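Local coordinates for protein caltubin, EF-hand (Lymnaea stagnalis, PDB 6VAN) that binds calcium through EF-hand loops, which hold strontium ions in this crystal, at residues D92-E97 with D130-L135. Sequence-based numbering, arbitrary orientation.
With SR (strontium ion), chain E; SR (strontium ion), chain F.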
ATOM      1  N   ASP A  92     -16.515   0.953   1.716  1.00 14.60           N
ATOM      2  CA  ASP A  92     -17.546   1.801   2.371  1.00 14.49           C
ATOM      3  C   ASP A  92     -16.960   3.146   2.824  1.00 14.15           C
ATOM      4  O   ASP A  92     -17.652   3.865   3.532  1.00 15.57           O
ATOM      5  CB  ASP A  92     -18.258   1.085   3.529  1.00 15.37           C
ATOM      6  CG  ASP A  92     -17.438   0.898   4.800  1.00 15.37           C
ATOM      7  OD1 ASP A  92     -16.201   1.139   4.774  1.00 14.74           O
ATOM      8  OD2 ASP A  92     -18.021   0.432   5.800  1.00 16.91           O
ATOM      9  N   SER A  93     -15.712   3.443   2.464  1.00 14.12           N
ATOM     10  CA  SER A  93     -15.003   4.735   2.705  1.00 15.31           C
ATOM     11  C   SER A  93     -14.602   4.895   4.185  1.00 13.57           C
ATOM     12  O   SER A  93     -14.272   5.995   4.631  1.00 15.17           O
ATOM     13  CB  SER A  93     -15.769   5.929   2.182  1.00 17.26           C
ATOM     14  OG  SER A  93     -15.629   5.987   0.768  1.00 21.82           O
ATOM     15  N   PHE A  94     -14.494   3.791   4.906  1.00 12.34           N
ATOM     16  CA  PHE A  94     -13.864   3.739   6.246  1.00 12.82           C
ATOM     17  C   PHE A  94     -12.960   2.526   6.294  1.00 11.56           C
ATOM     18  O   PHE A  94     -13.269   1.549   5.636  1.00 12.80           O
ATOM     19  CB  PHE A  94     -14.885   3.598   7.377  1.00 13.85           C
ATOM     20  CG  PHE A  94     -15.868   4.725   7.482  1.00 15.18           C
ATOM     21  CD1 PHE A  94     -15.490   5.927   8.055  1.00 16.71           C
ATOM     22  CD2 PHE A  94     -17.161   4.584   6.991  1.00 18.78           C
ATOM     23  CE1 PHE A  94     -16.393   6.976   8.165  1.00 19.21           C
ATOM     24  CE2 PHE A  94     -18.067   5.637   7.091  1.00 19.26           C
ATOM     25  CZ  PHE A  94     -17.678   6.825   7.675  1.00 19.60           C
ATOM     26  N   VAL A  95     -11.846   2.633   7.019  1.00 11.08           N
ATOM     27  CA  VAL A  95     -11.005   1.443   7.319  1.00 11.06           C
ATOM     28  C   VAL A  95     -11.238   1.102   8.780  1.00 10.82           C
ATOM     29  O   VAL A  95     -10.880   1.895   9.643  1.00 10.82           O
ATOM     30  CB  VAL A  95      -9.520   1.643   6.940  1.00 10.84           C
ATOM     31  CG1 VAL A  95      -9.380   1.741   5.426  1.00 11.40           C
ATOM     32  CG2 VAL A  95      -8.843   2.836   7.616  1.00 11.31           C
ATOM     33  N   THR A  96     -11.835  -0.049   9.039  1.00 10.73           N
ATOM     34  CA  THR A  96     -12.104  -0.470  10.419  1.00 10.90           C
ATOM     35  C   THR A  96     -10.853  -1.073  11.049  1.00 10.50           C
ATOM     36  O   THR A  96      -9.945  -1.534  10.351  1.00 10.24           O
ATOM     37  CB  THR A  96     -13.209  -1.517  10.491  1.00 11.64           C
ATOM     38  OG1 THR A  96     -12.762  -2.675   9.821  1.00 12.56           O
ATOM     39  CG2 THR A  96     -14.508  -1.081   9.868  1.00 12.94           C
ATOM     40  N   GLU A  97     -10.861  -1.149  12.355  1.00 11.37           N
ATOM     41  CA  GLU A  97      -9.798  -1.845  13.064  1.00 13.01           C
ATOM     42  C   GLU A  97      -9.650  -3.233  12.461  1.00 12.38           C
ATOM     43  O   GLU A  97      -8.532  -3.629  12.169  1.00 11.09           O
ATOM     44  CB  GLU A  97     -10.128  -1.901  14.544  1.00 15.58           C
ATOM     45  CG  GLU A  97      -9.053  -2.559  15.363  1.00 18.09           C
ATOM     46  CD  GLU A  97      -9.309  -2.478  16.846  1.00 21.69           C
ATOM     47  OE1 GLU A  97      -9.353  -1.353  17.365  1.00 25.22           O
ATOM     48  OE2 GLU A  97      -9.443  -3.538  17.460  1.00 26.56           O
ATOM     49  N   ASP A 130     -14.891   5.740  17.002  1.00 15.46           N
ATOM     50  CA  ASP A 130     -15.973   4.900  16.441  1.00 15.37           C
ATOM     51  C   ASP A 130     -15.380   3.584  15.894  1.00 15.47           C
ATOM     52  O   ASP A 130     -16.145   2.819  15.313  1.00 17.23           O
ATOM     53  CB  ASP A 130     -16.849   5.663  15.455  1.00 15.65           C
ATOM     54  CG  ASP A 130     -16.145   6.056  14.188  1.00 16.14           C
ATOM     55  OD1 ASP A 130     -14.906   5.820  14.099  1.00 14.48           O
ATOM     56  OD2 ASP A 130     -16.822   6.593  13.291  1.00 18.85           O
ATOM     57  N   GLY A 131     -14.081   3.324  16.088  1.00 13.80           N
ATOM     58  CA  GLY A 131     -13.461   2.035  15.743  1.00 13.58           C
ATOM     59  C   GLY A 131     -13.098   1.950  14.267  1.00 12.97           C
ATOM     60  O   GLY A 131     -12.835   0.861  13.763  1.00 13.13           O
ATOM     61  N   LYS A 132     -13.025   3.076  13.586  1.00 12.90           N
ATOM     62  CA  LYS A 132     -12.678   3.075  12.153  1.00 12.72           C
ATOM     63  C   LYS A 132     -12.125   4.444  11.789  1.00 12.01           C
ATOM     64  O   LYS A 132     -12.378   5.439  12.518  1.00 12.24           O
ATOM     65  CB  LYS A 132     -13.895   2.698  11.315  1.00 14.29           C
ATOM     66  CG  LYS A 132     -15.015   3.712  11.337  1.00 14.55           C
ATOM     67  CD  LYS A 132     -16.330   3.180  10.806  1.00 16.88           C
ATOM     68  CE  LYS A 132     -17.411   4.239  10.791  1.00 18.58           C
ATOM     69  NZ  LYS A 132     -18.711   3.674  10.343  1.00 21.57           N
ATOM     70  N   LEU A 133     -11.373   4.477  10.702  1.00 10.11           N
ATOM     71  CA  LEU A 133     -10.776   5.747  10.211  1.00 10.08           C
ATOM     72  C   LEU A 133     -11.447   6.186   8.920  1.00  9.35           C
ATOM     73  O   LEU A 133     -11.580   5.393   7.993  1.00  9.40           O
ATOM     74  CB  LEU A 133      -9.286   5.572   9.968  1.00 10.14           C
ATOM     75  CG  LEU A 133      -8.462   5.077  11.155  1.00 10.10           C
ATOM     76  CD1 LEU A 133      -7.004   4.937  10.765  1.00 10.36           C
ATOM     77  CD2 LEU A 133      -8.623   5.940  12.394  1.00 10.41           C
ATOM     78  N   SER A 134     -11.773   7.466   8.867  1.00 10.47           N
ATOM     79  CA  SER A 134     -12.076   8.155   7.602  1.00 10.92           C
ATOM     80  C   SER A 134     -10.772   8.462   6.887  1.00 10.73           C
ATOM     81  O   SER A 134      -9.686   8.390   7.518  1.00  9.99           O
ATOM     82  CB  SER A 134     -12.799   9.424   7.884  1.00 10.76           C
ATOM     83  OG  SER A 134     -11.958  10.287   8.605  1.00 12.05           O
ATOM     84  N   LEU A 135     -10.837   8.911   5.635  1.00 10.56           N
ATOM     85  CA  LEU A 135      -9.621   9.350   4.939  1.00 10.47           C
ATOM     86  C   LEU A 135      -8.972  10.470   5.742  1.00 10.42           C
ATOM     87  O   LEU A 135      -7.732  10.530   5.840  1.00 10.99           O
ATOM     88  CB  LEU A 135      -9.955   9.807   3.522  1.00 11.65           C
ATOM     89  CG  LEU A 135      -8.793  10.382   2.730  1.00 12.54           C
ATOM     90  CD1 LEU A 135      -7.671   9.369   2.504  1.00 12.82           C
ATOM     91  CD2 LEU A 135      -9.301  10.938   1.417  1.00 13.42           C
TER
HETATM   92 SR    SR E 203     -14.436  -0.510   5.107  1.00 15.68          SR
HETATM   93 SR    SR F 204     -13.280   7.566  13.345  1.00 14.84          SR
HETATM   94  O   HOH W   1     -18.532   1.640   8.406  1.00 33.20           O
HETATM   95  O   HOH W   2     -15.933  -1.036   6.989  1.00 17.81           O
HETATM   96  O   HOH W   3     -13.348   8.483   4.263  1.00 21.15           O
HETATM   97  O   HOH W   4     -15.093   7.526  11.593  1.00 23.97           O
HETATM   98  O   HOH W   5     -14.523   9.892  12.226  1.00 27.74           O
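Val95 and Leu133 face each other as the hydrogen-bonded antiparallel pair of the short EF-hand beta-bridge. Val95 N gives to Leu133 O, and Leu133 N returns a bond to Val95 O at 2.8 Å. Glu97 N adds a third, to Gly131 O. The tight side is apolar: Val95 CG2 lies 3.6 Å from Leu133 CB, both side chains buried. The other face of the sheet carries the partly exposed Lys132 and Thr96. Here Lys132, its CG between backbone N and carbonyl carbon (chi1 67°) and the rest extended, runs over one face of the Phe94 ring. CE makes a CH-pi contact 9° off the ring normal. NZ, 4.0 Å from the Phe94 ring centroid, is a cation-pi partner, and a water joins it to Asp92 OD2. With an alanine in place of Phe94 the lysine would lose the ring under its CE, and NZ is likely to keep just the water bridge of this contact. The bridge joins two strontium-binding loops: Asp92 OD1 and Phe94 O bind one ion with Asp88, Asn90 and Glu99, while Asp130 OD1 and Lys132 O bind the other with Asp126, Asn128 and Glu137. On the Val95/Leu133 face, Val95 packs on Phe84 of helix 77-87 and Leu133 on Met123, just past helix 111-122; Thr96 N-caps helix 97-106.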